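Local coordinates for protein Rik1-associated factor 1 (Schizosaccharomyces pombe, PDB 4O9D) that helps establish heterochromatin as a component of the Clr4 methyltransferase complex, which methylates histone H3, and is present here as its WD40 propeller region, at residues A[60-65]-A[73-78]; A[147-152]-A[180-185]; A[315-320]-A[363-368]; A[381-386]-A[397-402]. All blocks are in the same frame, centred on the assembly; numbering follows the deposited sequence.

Contact 1: A[60-65]-A[73-78]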
loop_
_atom_site.group_PDB
_atom_site.type_symbol
_atom_site.label_atom_id
_atom_site.label_comp_id
_atom_site.label_asym_id
_atom_site.label_seq_id
_atom_site.Cartn_x
_atom_site.Cartn_y
_atom_site.Cartn_z
ATOM N N GLY A 60 -10.712 8.244 15.533
ATOM C CA GLY A 60 -10.312 7.142 14.662
ATOM C C GLY A 60 -11.481 6.889 13.741
ATOM O O GLY A 60 -12.614 7.224 14.115
ATOM N N ASN A 61 -11.273 6.293 12.567
ATOM C CA ASN A 61 -10.033 5.632 12.171
ATOM C C ASN A 61 -9.364 6.327 10.966
ATOM O O ASN A 61 -8.621 5.694 10.207
ATOM C CB ASN A 61 -10.380 4.190 11.789
ATOM C CG ASN A 61 -11.506 4.123 10.749
ATOM O OD1 ASN A 61 -12.239 5.092 10.560
ATOM N ND2 ASN A 61 -11.640 2.982 10.073
ATOM N N LEU A 62 -9.618 7.625 10.800
ATOM C CA LEU A 62 -9.188 8.347 9.588
ATOM C C LEU A 62 -8.733 9.783 9.897
ATOM O O LEU A 62 -9.546 10.650 10.233
ATOM C CB LEU A 62 -10.320 8.346 8.532
ATOM C CG LEU A 62 -9.965 9.062 7.222
ATOM C CD1 LEU A 62 -8.791 8.372 6.509
ATOM C CD2 LEU A 62 -11.188 9.195 6.293
ATOM N N TRP A 63 -7.426 10.036 9.786
ATOM C CA TRP A 63 -6.879 11.326 10.215
ATOM C C TRP A 63 -6.118 12.048 9.105
ATOM O O TRP A 63 -5.546 11.427 8.197
ATOM C CB TRP A 63 -5.980 11.143 11.435
ATOM C CG TRP A 63 -6.677 10.506 12.614
ATOM C CD1 TRP A 63 -7.042 9.196 12.743
ATOM C CD2 TRP A 63 -7.082 11.158 13.835
ATOM N NE1 TRP A 63 -7.656 8.996 13.957
ATOM C CE2 TRP A 63 -7.687 10.182 14.646
ATOM C CE3 TRP A 63 -7.001 12.475 14.308
ATOM C CZ2 TRP A 63 -8.208 10.478 15.910
ATOM C CZ3 TRP A 63 -7.513 12.768 15.559
ATOM C CH2 TRP A 63 -8.103 11.772 16.350
ATOM N N ILE A 64 -6.127 13.374 9.176
ATOM C CA ILE A 64 -5.368 14.187 8.245
ATOM C C ILE A 64 -4.586 15.151 9.089
ATOM O O ILE A 64 -5.165 15.817 9.967
ATOM C CB ILE A 64 -6.260 14.999 7.270
ATOM C CG1 ILE A 64 -7.095 14.076 6.384
ATOM C CG2 ILE A 64 -5.391 15.905 6.382
ATOM C CD1 ILE A 64 -7.775 14.813 5.228
ATOM N N GLY A 65 -3.280 15.213 8.836
ATOM C CA GLY A 65 -2.374 16.062 9.591
ATOM C C GLY A 65 -1.660 17.051 8.683
ATOM O O GLY A 65 -1.629 16.875 7.461
ATOM N N GLN A 73 -6.465 16.155 12.545
ATOM C CA GLN A 73 -7.928 16.212 12.628
ATOM C C GLN A 73 -8.531 14.876 12.237
ATOM O O GLN A 73 -8.094 14.274 11.262
ATOM C CB GLN A 73 -8.473 17.301 11.707
ATOM C CG GLN A 73 -9.980 17.432 11.784
ATOM C CD GLN A 73 -10.559 18.321 10.691
ATOM O OE1 GLN A 73 -9.829 18.980 9.935
ATOM N NE2 GLN A 73 -11.880 18.336 10.601
ATOM N N SER A 74 -9.518 14.422 13.018
ATOM C CA SER A 74 -10.219 13.163 12.793
ATOM C C SER A 74 -11.348 13.379 11.803
ATOM O O SER A 74 -12.081 14.360 11.932
ATOM C CB SER A 74 -10.808 12.661 14.126
ATOM O OG SER A 74 -11.506 11.427 13.975
ATOM N N LEU A 75 -11.515 12.485 10.824
ATOM C CA LEU A 75 -12.558 12.684 9.793
ATOM C C LEU A 75 -13.794 11.828 10.039
ATOM O O LEU A 75 -13.744 10.840 10.759
ATOM C CB LEU A 75 -12.042 12.394 8.367
ATOM C CG LEU A 75 -10.867 13.189 7.784
ATOM C CD1 LEU A 75 -10.602 12.776 6.302
ATOM C CD2 LEU A 75 -11.111 14.671 7.898
ATOM N N GLU A 76 -14.912 12.202 9.413
ATOM C CA GLU A 76 -16.148 11.451 9.562
ATOM C C GLU A 76 -15.954 9.968 9.188
ATOM O O GLU A 76 -16.602 9.082 9.761
ATOM C CB GLU A 76 -17.256 12.095 8.715
ATOM C CG GLU A 76 -18.385 11.157 8.384
ATOM C CD GLU A 76 -19.644 11.872 7.912
ATOM O OE1 GLU A 76 -19.563 12.752 7.016
ATOM O OE2 GLU A 76 -20.723 11.547 8.449
ATOM N N SER A 77 -15.057 9.717 8.231
ATOM C CA SER A 77 -14.578 8.361 7.901
ATOM C C SER A 77 -15.644 7.433 7.288
ATOM O O SER A 77 -16.590 7.911 6.682
ATOM C CB SER A 77 -13.930 7.705 9.121
ATOM O OG SER A 77 -13.142 6.578 8.728
ATOM N N HIS A 78 -15.452 6.118 7.429
ATOM C CA HIS A 78 -16.373 5.095 6.907
ATOM C C HIS A 78 -16.886 4.247 8.070
ATOM O O HIS A 78 -16.119 3.921 8.969
ATOM C CB HIS A 78 -15.643 4.158 5.928
ATOM C CG HIS A 78 -14.973 4.856 4.782
ATOM N ND1 HIS A 78 -15.364 4.680 3.471
ATOM C CD2 HIS A 78 -13.940 5.731 4.748
ATOM C CE1 HIS A 78 -14.594 5.405 2.678
ATOM N NE2 HIS A 78 -13.733 6.068 3.429
#

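Contact 2: A[147-152]-A[180-185]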
loop_
_atom_site.group_PDB
_atom_site.type_symbol
_atom_site.label_atom_id
_atom_site.label_comp_id
_atom_site.label_asym_id
_atom_site.label_seq_id
_atom_site.Cartn_x
_atom_site.Cartn_y
_atom_site.Cartn_z
ATOM N N ALA A 147 -10.047 -1.061 -6.695
ATOM C CA ALA A 147 -10.159 -2.517 -6.736
ATOM C C ALA A 147 -11.116 -2.990 -5.649
ATOM O O ALA A 147 -10.920 -2.729 -4.463
ATOM C CB ALA A 147 -8.772 -3.197 -6.613
ATOM N N CYS A 148 -12.156 -3.709 -6.065
ATOM C CA CYS A 148 -13.238 -4.074 -5.156
ATOM C C CYS A 148 -13.305 -5.585 -4.939
ATOM O O CYS A 148 -13.023 -6.376 -5.847
ATOM C CB CYS A 148 -14.579 -3.548 -5.703
ATOM S SG CYS A 148 -16.004 -4.011 -4.684
ATOM N N LYS A 149 -13.701 -5.966 -3.729
ATOM C CA LYS A 149 -13.841 -7.356 -3.348
ATOM C C LYS A 149 -14.855 -8.092 -4.225
ATOM O O LYS A 149 -14.762 -9.314 -4.382
ATOM C CB LYS A 149 -14.241 -7.440 -1.869
ATOM C CG LYS A 149 -14.104 -8.825 -1.234
ATOM C CD LYS A 149 -14.263 -8.773 0.286
ATOM C CE LYS A 149 -14.226 -10.168 0.898
ATOM N NZ LYS A 149 -14.137 -10.136 2.396
ATOM N N ASN A 150 -15.809 -7.362 -4.813
ATOM C CA ASN A 150 -16.825 -8.008 -5.646
ATOM C C ASN A 150 -16.262 -8.507 -6.972
ATOM O O ASN A 150 -16.972 -9.128 -7.750
ATOM C CB ASN A 150 -18.038 -7.082 -5.903
ATOM C CG ASN A 150 -17.692 -5.868 -6.739
ATOM O OD1 ASN A 150 -16.557 -5.715 -7.166
ATOM N ND2 ASN A 150 -18.679 -4.996 -6.986
ATOM N N GLY A 151 -14.984 -8.235 -7.237
ATOM C CA GLY A 151 -14.356 -8.697 -8.465
ATOM C C GLY A 151 -14.259 -7.647 -9.559
ATOM O O GLY A 151 -13.572 -7.849 -10.557
ATOM N N TYR A 152 -14.940 -6.523 -9.385
ATOM C CA TYR A 152 -14.789 -5.383 -10.303
ATOM C C TYR A 152 -13.637 -4.447 -9.924
ATOM O O TYR A 152 -13.396 -4.219 -8.743
ATOM C CB TYR A 152 -16.072 -4.523 -10.281
ATOM C CG TYR A 152 -17.230 -5.160 -11.015
ATOM C CD1 TYR A 152 -17.790 -6.353 -10.565
ATOM C CD2 TYR A 152 -17.772 -4.567 -12.162
ATOM C CE1 TYR A 152 -18.871 -6.952 -11.236
ATOM C CE2 TYR A 152 -18.835 -5.165 -12.844
ATOM C CZ TYR A 152 -19.380 -6.353 -12.370
ATOM O OH TYR A 152 -20.429 -6.952 -13.041
ATOM N N GLY A 180 -15.522 -16.238 -9.182
ATOM C CA GLY A 180 -15.741 -15.624 -7.882
ATOM C C GLY A 180 -14.511 -14.953 -7.262
ATOM O O GLY A 180 -14.457 -14.811 -6.045
ATOM N N TYR A 181 -13.552 -14.530 -8.092
ATOM C CA TYR A 181 -12.352 -13.846 -7.614
ATOM C C TYR A 181 -12.619 -12.440 -7.077
ATOM O O TYR A 181 -13.584 -11.780 -7.462
ATOM C CB TYR A 181 -11.295 -13.749 -8.724
ATOM C CG TYR A 181 -10.666 -15.073 -9.132
ATOM C CD1 TYR A 181 -10.853 -16.229 -8.381
ATOM C CD2 TYR A 181 -9.896 -15.160 -10.278
ATOM C CE1 TYR A 181 -10.260 -17.437 -8.762
ATOM C CE2 TYR A 181 -9.324 -16.355 -10.670
ATOM C CZ TYR A 181 -9.507 -17.487 -9.903
ATOM O OH TYR A 181 -8.934 -18.678 -10.298
ATOM N N SER A 182 -11.751 -11.987 -6.185
ATOM C CA SER A 182 -11.828 -10.615 -5.679
ATOM C C SER A 182 -10.735 -9.809 -6.348
ATOM O O SER A 182 -9.653 -10.336 -6.586
ATOM C CB SER A 182 -11.664 -10.589 -4.171
ATOM O OG SER A 182 -12.821 -11.140 -3.539
ATOM N N ALA A 183 -11.029 -8.560 -6.704
ATOM C CA ALA A 183 -10.001 -7.665 -7.204
ATOM C C ALA A 183 -9.383 -7.014 -5.979
ATOM O O ALA A 183 -10.063 -6.273 -5.241
ATOM C CB ALA A 183 -10.580 -6.622 -8.121
ATOM N N SER A 184 -8.100 -7.283 -5.752
ATOM C CA SER A 184 -7.454 -6.817 -4.525
ATOM C C SER A 184 -6.186 -5.963 -4.706
ATOM O O SER A 184 -5.680 -5.431 -3.717
ATOM C CB SER A 184 -7.118 -8.023 -3.634
ATOM O OG SER A 184 -8.308 -8.697 -3.231
ATOM N N LEU A 185 -5.662 -5.859 -5.928
ATOM C CA LEU A 185 -4.470 -5.038 -6.201
ATOM C C LEU A 185 -4.717 -4.226 -7.445
ATOM O O LEU A 185 -5.369 -4.714 -8.366
ATOM C CB LEU A 185 -3.243 -5.929 -6.446
ATOM C CG LEU A 185 -3.044 -6.932 -5.304
ATOM C CD1 LEU A 185 -2.081 -8.054 -5.735
ATOM C CD2 LEU A 185 -2.565 -6.199 -4.095
HETATM O O HOH W 1 -16.350 -11.849 -8.284
#

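Contact 3: A[315-320]-A[363-368]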
loop_
_atom_site.group_PDB
_atom_site.type_symbol
_atom_site.label_atom_id
_atom_site.label_comp_id
_atom_site.label_asym_id
_atom_site.label_seq_id
_atom_site.Cartn_x
_atom_site.Cartn_y
_atom_site.Cartn_z
ATOM N N SER A 315 20.423 -13.415 -1.058
ATOM C CA SER A 315 20.530 -13.258 0.377
ATOM C C SER A 315 19.189 -13.479 1.041
ATOM O O SER A 315 18.142 -13.522 0.382
ATOM C CB SER A 315 21.036 -11.858 0.715
ATOM O OG SER A 315 21.376 -11.789 2.089
ATOM N N LEU A 316 19.251 -13.629 2.355
ATOM C CA LEU A 316 18.087 -13.838 3.180
ATOM C C LEU A 316 18.204 -12.902 4.384
ATOM O O LEU A 316 19.140 -13.004 5.202
ATOM C CB LEU A 316 18.042 -15.289 3.589
ATOM C CG LEU A 316 16.936 -15.723 4.537
ATOM C CD1 LEU A 316 15.676 -15.004 4.240
ATOM C CD2 LEU A 316 16.755 -17.230 4.394
ATOM N N LEU A 317 17.275 -11.956 4.457
ATOM C CA LEU A 317 17.341 -10.873 5.427
ATOM C C LEU A 317 16.340 -11.133 6.538
ATOM O O LEU A 317 15.136 -10.921 6.341
ATOM C CB LEU A 317 16.979 -9.557 4.751
ATOM C CG LEU A 317 17.575 -9.279 3.367
ATOM C CD1 LEU A 317 16.918 -7.993 2.888
ATOM C CD2 LEU A 317 19.102 -9.143 3.410
ATOM N N LYS A 318 16.827 -11.560 7.702
ATOM C CA LYS A 318 15.958 -12.086 8.745
ATOM C C LYS A 318 15.593 -11.082 9.843
ATOM O O LYS A 318 16.404 -10.261 10.245
ATOM C CB LYS A 318 16.628 -13.292 9.397
ATOM C CG LYS A 318 16.734 -14.506 8.498
ATOM C CD LYS A 318 17.654 -15.572 9.122
ATOM C CE LYS A 318 17.337 -16.958 8.554
ATOM N NZ LYS A 318 18.215 -18.040 9.083
ATOM N N HIS A 319 14.368 -11.168 10.349
ATOM C CA HIS A 319 14.051 -10.470 11.591
ATOM C C HIS A 319 14.023 -11.467 12.741
ATOM O O HIS A 319 14.134 -12.674 12.539
ATOM C CB HIS A 319 12.715 -9.734 11.505
ATOM C CG HIS A 319 12.806 -8.410 10.816
ATOM N ND1 HIS A 319 12.595 -7.210 11.467
ATOM C CD2 HIS A 319 13.115 -8.097 9.539
ATOM C CE1 HIS A 319 12.760 -6.219 10.612
ATOM N NE2 HIS A 319 13.079 -6.727 9.440
ATOM N N GLY A 320 13.827 -10.956 13.944
ATOM C CA GLY A 320 13.901 -11.776 15.135
ATOM C C GLY A 320 12.570 -12.317 15.603
ATOM O O GLY A 320 11.555 -12.248 14.910
ATOM N N TRP A 363 19.271 -2.339 5.438
ATOM C CA TRP A 363 20.111 -3.284 4.705
ATOM C C TRP A 363 20.771 -2.653 3.474
ATOM O O TRP A 363 20.145 -1.841 2.784
ATOM C CB TRP A 363 19.282 -4.481 4.222
ATOM C CG TRP A 363 18.294 -5.059 5.218
ATOM C CD1 TRP A 363 17.008 -4.661 5.420
ATOM C CD2 TRP A 363 18.519 -6.171 6.108
ATOM N NE1 TRP A 363 16.408 -5.453 6.391
ATOM C CE2 TRP A 363 17.317 -6.382 6.827
ATOM C CE3 TRP A 363 19.626 -7.010 6.361
ATOM C CZ2 TRP A 363 17.178 -7.392 7.784
ATOM C CZ3 TRP A 363 19.492 -8.015 7.324
ATOM C CH2 TRP A 363 18.274 -8.197 8.023
ATOM N N ASP A 364 22.027 -3.026 3.192
ATOM C CA ASP A 364 22.670 -2.683 1.909
ATOM C C ASP A 364 23.052 -3.967 1.166
ATOM O O ASP A 364 23.977 -4.674 1.561
ATOM C CB ASP A 364 23.910 -1.824 2.089
ATOM C CG ASP A 364 24.388 -1.222 0.777
ATOM O OD1 ASP A 364 24.215 -1.869 -0.285
ATOM O OD2 ASP A 364 24.906 -0.089 0.796
ATOM N N LEU A 365 22.323 -4.261 0.096
ATOM C CA LEU A 365 22.448 -5.556 -0.597
ATOM C C LEU A 365 23.756 -5.672 -1.376
ATOM O O LEU A 365 24.111 -6.739 -1.897
ATOM C CB LEU A 365 21.240 -5.767 -1.517
ATOM C CG LEU A 365 20.023 -6.346 -0.793
ATOM C CD1 LEU A 365 20.317 -7.801 -0.356
ATOM C CD2 LEU A 365 19.618 -5.509 0.406
ATOM N N ARG A 366 24.493 -4.579 -1.429
ATOM C CA ARG A 366 25.766 -4.579 -2.128
ATOM C C ARG A 366 26.923 -4.979 -1.173
ATOM O O ARG A 366 28.078 -5.103 -1.591
ATOM C CB ARG A 366 25.990 -3.200 -2.749
ATOM C CG ARG A 366 24.796 -2.707 -3.596
ATOM C CD ARG A 366 24.935 -1.238 -3.989
ATOM N NE ARG A 366 24.694 -0.326 -2.867
ATOM C CZ ARG A 366 25.023 0.968 -2.865
ATOM N NH1 ARG A 366 25.616 1.517 -3.921
ATOM N NH2 ARG A 366 24.770 1.723 -1.811
ATOM N N LEU A 367 26.609 -5.208 0.102
ATOM C CA LEU A 367 27.626 -5.674 1.059
ATOM C C LEU A 367 27.531 -7.173 1.326
ATOM O O LEU A 367 26.451 -7.747 1.268
ATOM C CB LEU A 367 27.494 -4.946 2.383
ATOM C CG LEU A 367 27.673 -3.429 2.388
ATOM C CD1 LEU A 367 27.583 -2.937 3.827
ATOM C CD2 LEU A 367 28.994 -3.009 1.766
ATOM N N ASN A 368 28.660 -7.804 1.660
ATOM C CA ASN A 368 28.672 -9.247 1.848
ATOM C C ASN A 368 27.785 -9.701 3.018
ATOM O O ASN A 368 27.211 -10.789 3.005
ATOM C CB ASN A 368 30.102 -9.735 2.038
ATOM C CG ASN A 368 30.190 -11.237 2.082
ATOM O OD1 ASN A 368 30.039 -11.900 1.056
ATOM N ND2 ASN A 368 30.422 -11.791 3.274
#

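Contact 4: A[381-386]-A[397-402]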
loop_
_atom_site.group_PDB
_atom_site.type_symbol
_atom_site.label_atom_id
_atom_site.label_comp_id
_atom_site.label_asym_id
_atom_site.label_seq_id
_atom_site.Cartn_x
_atom_site.Cartn_y
_atom_site.Cartn_z
ATOM N N ALA A 381 4.612 -5.718 17.213
ATOM C CA ALA A 381 4.733 -6.011 15.772
ATOM C C ALA A 381 4.393 -4.809 14.868
ATOM O O ALA A 381 3.413 -4.112 15.090
ATOM C CB ALA A 381 3.841 -7.210 15.392
ATOM N N ILE A 382 5.221 -4.581 13.856
ATOM C CA ILE A 382 5.022 -3.500 12.899
ATOM C C ILE A 382 3.816 -3.787 12.017
ATOM O O ILE A 382 3.660 -4.901 11.516
ATOM C CB ILE A 382 6.276 -3.355 11.999
ATOM C CG1 ILE A 382 7.498 -2.963 12.838
ATOM C CG2 ILE A 382 6.045 -2.344 10.884
ATOM C CD1 ILE A 382 7.313 -1.645 13.573
ATOM N N THR A 383 2.959 -2.797 11.809
ATOM C CA THR A 383 1.810 -2.995 10.905
ATOM C C THR A 383 1.933 -2.248 9.569
ATOM O O THR A 383 1.276 -2.617 8.590
ATOM C CB THR A 383 0.456 -2.617 11.564
ATOM O OG1 THR A 383 0.483 -1.258 12.014
ATOM C CG2 THR A 383 0.147 -3.538 12.731
ATOM N N TYR A 384 2.772 -1.210 9.525
ATOM C CA TYR A 384 2.986 -0.426 8.293
ATOM C C TYR A 384 4.223 0.426 8.427
ATOM O O TYR A 384 4.578 0.814 9.527
ATOM C CB TYR A 384 1.802 0.522 8.026
ATOM C CG TYR A 384 1.963 1.279 6.720
ATOM C CD1 TYR A 384 1.519 0.715 5.532
ATOM C CD2 TYR A 384 2.587 2.512 6.669
ATOM C CE1 TYR A 384 1.664 1.355 4.327
ATOM C CE2 TYR A 384 2.750 3.177 5.431
ATOM C CZ TYR A 384 2.269 2.579 4.274
ATOM O OH TYR A 384 2.388 3.151 3.025
ATOM N N GLY A 385 4.874 0.739 7.312
ATOM C CA GLY A 385 5.953 1.711 7.312
ATOM C C GLY A 385 6.150 2.273 5.915
ATOM O O GLY A 385 6.096 1.539 4.936
ATOM N N GLY A 386 6.405 3.572 5.815
ATOM C CA GLY A 386 6.493 4.206 4.513
ATOM C C GLY A 386 7.208 5.544 4.497
ATOM O O GLY A 386 6.899 6.433 5.297
ATOM N N CYS A 397 4.347 2.200 12.063
ATOM C CA CYS A 397 3.206 1.912 12.951
ATOM C C CYS A 397 3.284 0.493 13.506
ATOM O O CYS A 397 3.853 -0.395 12.867
ATOM C CB CYS A 397 1.896 2.038 12.189
ATOM S SG CYS A 397 1.773 3.423 11.042
ATOM N N CYS A 398 2.680 0.253 14.667
ATOM C CA CYS A 398 2.723 -1.093 15.249
ATOM C C CYS A 398 1.383 -1.487 15.839
ATOM O O CYS A 398 0.484 -0.668 15.958
ATOM C CB CYS A 398 3.837 -1.214 16.298
ATOM S SG CYS A 398 3.599 -0.239 17.827
ATOM N N VAL A 399 1.239 -2.765 16.161
ATOM C CA VAL A 399 0.014 -3.252 16.745
ATOM C C VAL A 399 -0.310 -2.463 18.006
ATOM O O VAL A 399 0.554 -2.272 18.841
ATOM C CB VAL A 399 0.126 -4.735 17.097
ATOM C CG1 VAL A 399 -1.098 -5.182 17.880
ATOM C CG2 VAL A 399 0.284 -5.559 15.813
ATOM N N GLY A 400 -1.556 -2.000 18.124
ATOM C CA GLY A 400 -1.992 -1.291 19.316
ATOM C C GLY A 400 -2.102 0.212 19.124
ATOM O O GLY A 400 -2.312 0.943 20.092
ATOM N N GLY A 401 -1.937 0.679 17.886
ATOM C CA GLY A 401 -2.212 2.064 17.564
ATOM C C GLY A 401 -1.051 3.043 17.551
ATOM O O GLY A 401 -1.260 4.207 17.201
ATOM N N ASP A 402 0.159 2.616 17.917
ATOM C CA ASP A 402 1.296 3.534 17.878
ATOM C C ASP A 402 1.627 3.947 16.457
ATOM O O ASP A 402 1.719 3.115 15.570
ATOM C CB ASP A 402 2.549 2.921 18.517
ATOM C CG ASP A 402 2.572 3.094 20.035
ATOM O OD1 ASP A 402 1.846 3.980 20.540
ATOM O OD2 ASP A 402 3.303 2.353 20.719
#

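Contact 1: A[60-65]-A[73-78]
Trp63 and Ser74 sit opposite each other as a non-hydrogen-bonded pair in an antiparallel hairpin, strands 62-66 and 71-74, of the WD40 beta-propeller. Ser74 CB lies over one face of the indole, 3.6 Å from the centroid of the Trp63 six-membered ring and 11° off its normal, a CH-pi contact. With CG opposite the carbonyl carbon (chi1 -58°), Trp63 lays that ring across the neighbouring backbone, bringing CE3 to 3.4 Å from Ser74 N; Phe26 adds an edge-to-face contact. Cutting the indole back to an alanine's methyl is likely to open a gap beside Ser74 CB and leave Phe26 without its edge-to-face mate.

On the side of Ile64, Leu75 puts one methyl between two neighbours: its CD1 is 3.6 Å from Leu62 CD2 and equally far from Ile64 CD1, while Trp116 packs on both leucines. Ile64 and Gln73 exchange two backbone hydrogen bonds, and Leu75 N adds a third to Leu62 O.

Just before strand 62-66, Asn61 is held at both ends of its amide. ND2 gives to Ser49 O and Ser90 O, whereas Asn61 OD1 accepts a short bond, 2.5 Å, from Ser77 OG, tilted 29° from the carbonyl plane.

Contact 2: A[147-152]-A[180-185]
Ala183 tucks its methyl against the turn at 148-151, with CB 3.3 Å from Cys148 O and 3.8 Å from Tyr152 O; Ala147 comes alongside it, methyl to methyl. The backbone beneath is joined through one oxygen. Cys148 O closes its own type I turn by accepting Gly151 N, and from the opposite face of its plane it takes Ala183 N at 3.1 Å, so two donors fix the peptide from both sides.

Ser182 supplies the side-chain bond. Ser182 OG, anti to the carbonyl carbon (chi1 -71°), donates to Lys149 O at 2.8 Å, in the carbonyl plane and on a lone pair. Lys149 CG lies 3.5 Å from the same Ser182 OG, and the extended lysine chain carries on to a cation-pi contact with Phe206.

Gly151 CA comes within 3.3 Å of Tyr181 O; a CB on it would run into that oxygen and, at these backbone angles (phi 100°), would also press on the carbonyl O of the preceding residue. A water donates to both Asn150 O and Tyr181 O, bridging where the two backbones do not bond directly. Asn150 meanwhile folds back as an Asx turn, OD1 accepting Tyr152 N from above its carbonyl plane, with ND2 held by Thr130 and Tyr154.

Ser184 OG bonds both Asp204 of its own sheet and His134 of the adjoining one. The whole is a blade-to-blade junction of a beta-propeller: the turn after the second strand of one blade, 144-148, meets the start of 182-189, the first strand of the next.

Contact 3: A[315-320]-A[363-368]
At the interface between two consecutive blades of the WD40 propeller, Leu317 of the edge strand 315-318 lies on the indole of Trp363, the last residue of strand 359-363 and the tryptophan of its Trp-Asp pair. Leu317 CB stands over the six-membered ring of Trp363, 3.6 Å from its centroid and 6° off the normal, a CH-pi contact. With CG anti to the carbonyl carbon (chi1 -43°), both methyls go out over the indole: Leu317 CD2 is 3.7 Å from Trp363 CE3, and CD1 reaches over the five-membered ring, the two side chains running past each other in opposite directions. Lys318 O meets the rim instead, in the ring plane and 3.6 Å from Trp363 CH2.

Trp363 NE1 and His319 NE2 both bond Thr353 OG1, and His319 ND1 bonds Asp357, which gives the Asp-His-Ser/Thr-Trp tetrad known from WD40 repeats. A phenylalanine in place of the tryptophan would probably leave Thr353 OG1 without its indole partner and open a gap against Leu317.

Farther along, Leu365 CD1 adds a looser apolar touch at 4.2 Å from Leu317 CD2. The loop carrying Leu365 is braced by a salt bridge: Arg366 grips the Asp364 carboxylate side-on with NE and NH2, and Asp364 OD1 takes both Arg366 NE, on its syn lone pair, and Arg366 N in an Asx turn, each at 3.0 Å.

Contact 4: A[381-386]-A[397-402]
Cys397 O takes the N-H of Thr383 at 2.8 Å, the donor standing 40° above the carbonyl plane instead of on a lone pair, while Ile382 CA makes a CA-H...O contact with the same Cys397 O at 3.3 Å. That skewed approach belongs to a beta bulge: the register slips by one residue between the Ile382-Cys398 and Tyr384-Cys397 pairs of this antiparallel hairpin. The bonds on its flanks meet their carbonyls more nearly end-on, Val399 N to Ala381 O at 2.8 Å and Cys397 N to Tyr384 O at 2.9 Å.

Thr383 has its hydroxyl set between the backbone N and the carbonyl carbon (chi1 57°), where OG1 passes 3.6 Å from Cys397 CB and bonds Thr33 O. The same rotation directs its methyl to the other segment, Thr383 CG2 meeting Val399 CG2 at 3.7 Å, the two side chains crossing at about a right angle. Ala381 CB touches Val399 CG2 too, at 3.9 Å. Tyr384 offers its CB to Cys397 SG, but its ring turns elsewhere.

Beyond Cys398 the chain reverses in a type II turn, where Gly400 N bonds Asp32 and Gly400 O bonds Asn27. Strand 382-387 is the blade's first, and Ile382 O bonds Asn340 beside the preceding blade. Thr33 and Val36, touched by Cys397 and Tyr384, lie on strand 33-38 of the following one, while the N-terminal strand 21-26 completes this sheet at its far edge beyond 403-407.

How the contacts relate
From the N terminus, contact 1 closes first, joining the neighbouring strands of a hairpin with seven residues between its segments, part strand and part turn. Contact 2, with 27 residues between its segments, ties the blade that runs from strand 133-138 to strand 165-171 to the next, begun by 182-189. Contact 3, with 42 residues between its segments, makes another blade-to-blade step, and contact 4 closes a hairpin near the C terminus. The four follow in series; none nests in or crosses another. Contacts 1 and 3 lie on opposite sides of the chain's centre, whereas contacts 1 and 4 have centres about 17 Å apart, because ring closure, with strand 21-26 in the sheet of contact 4, makes their two blades neighbours.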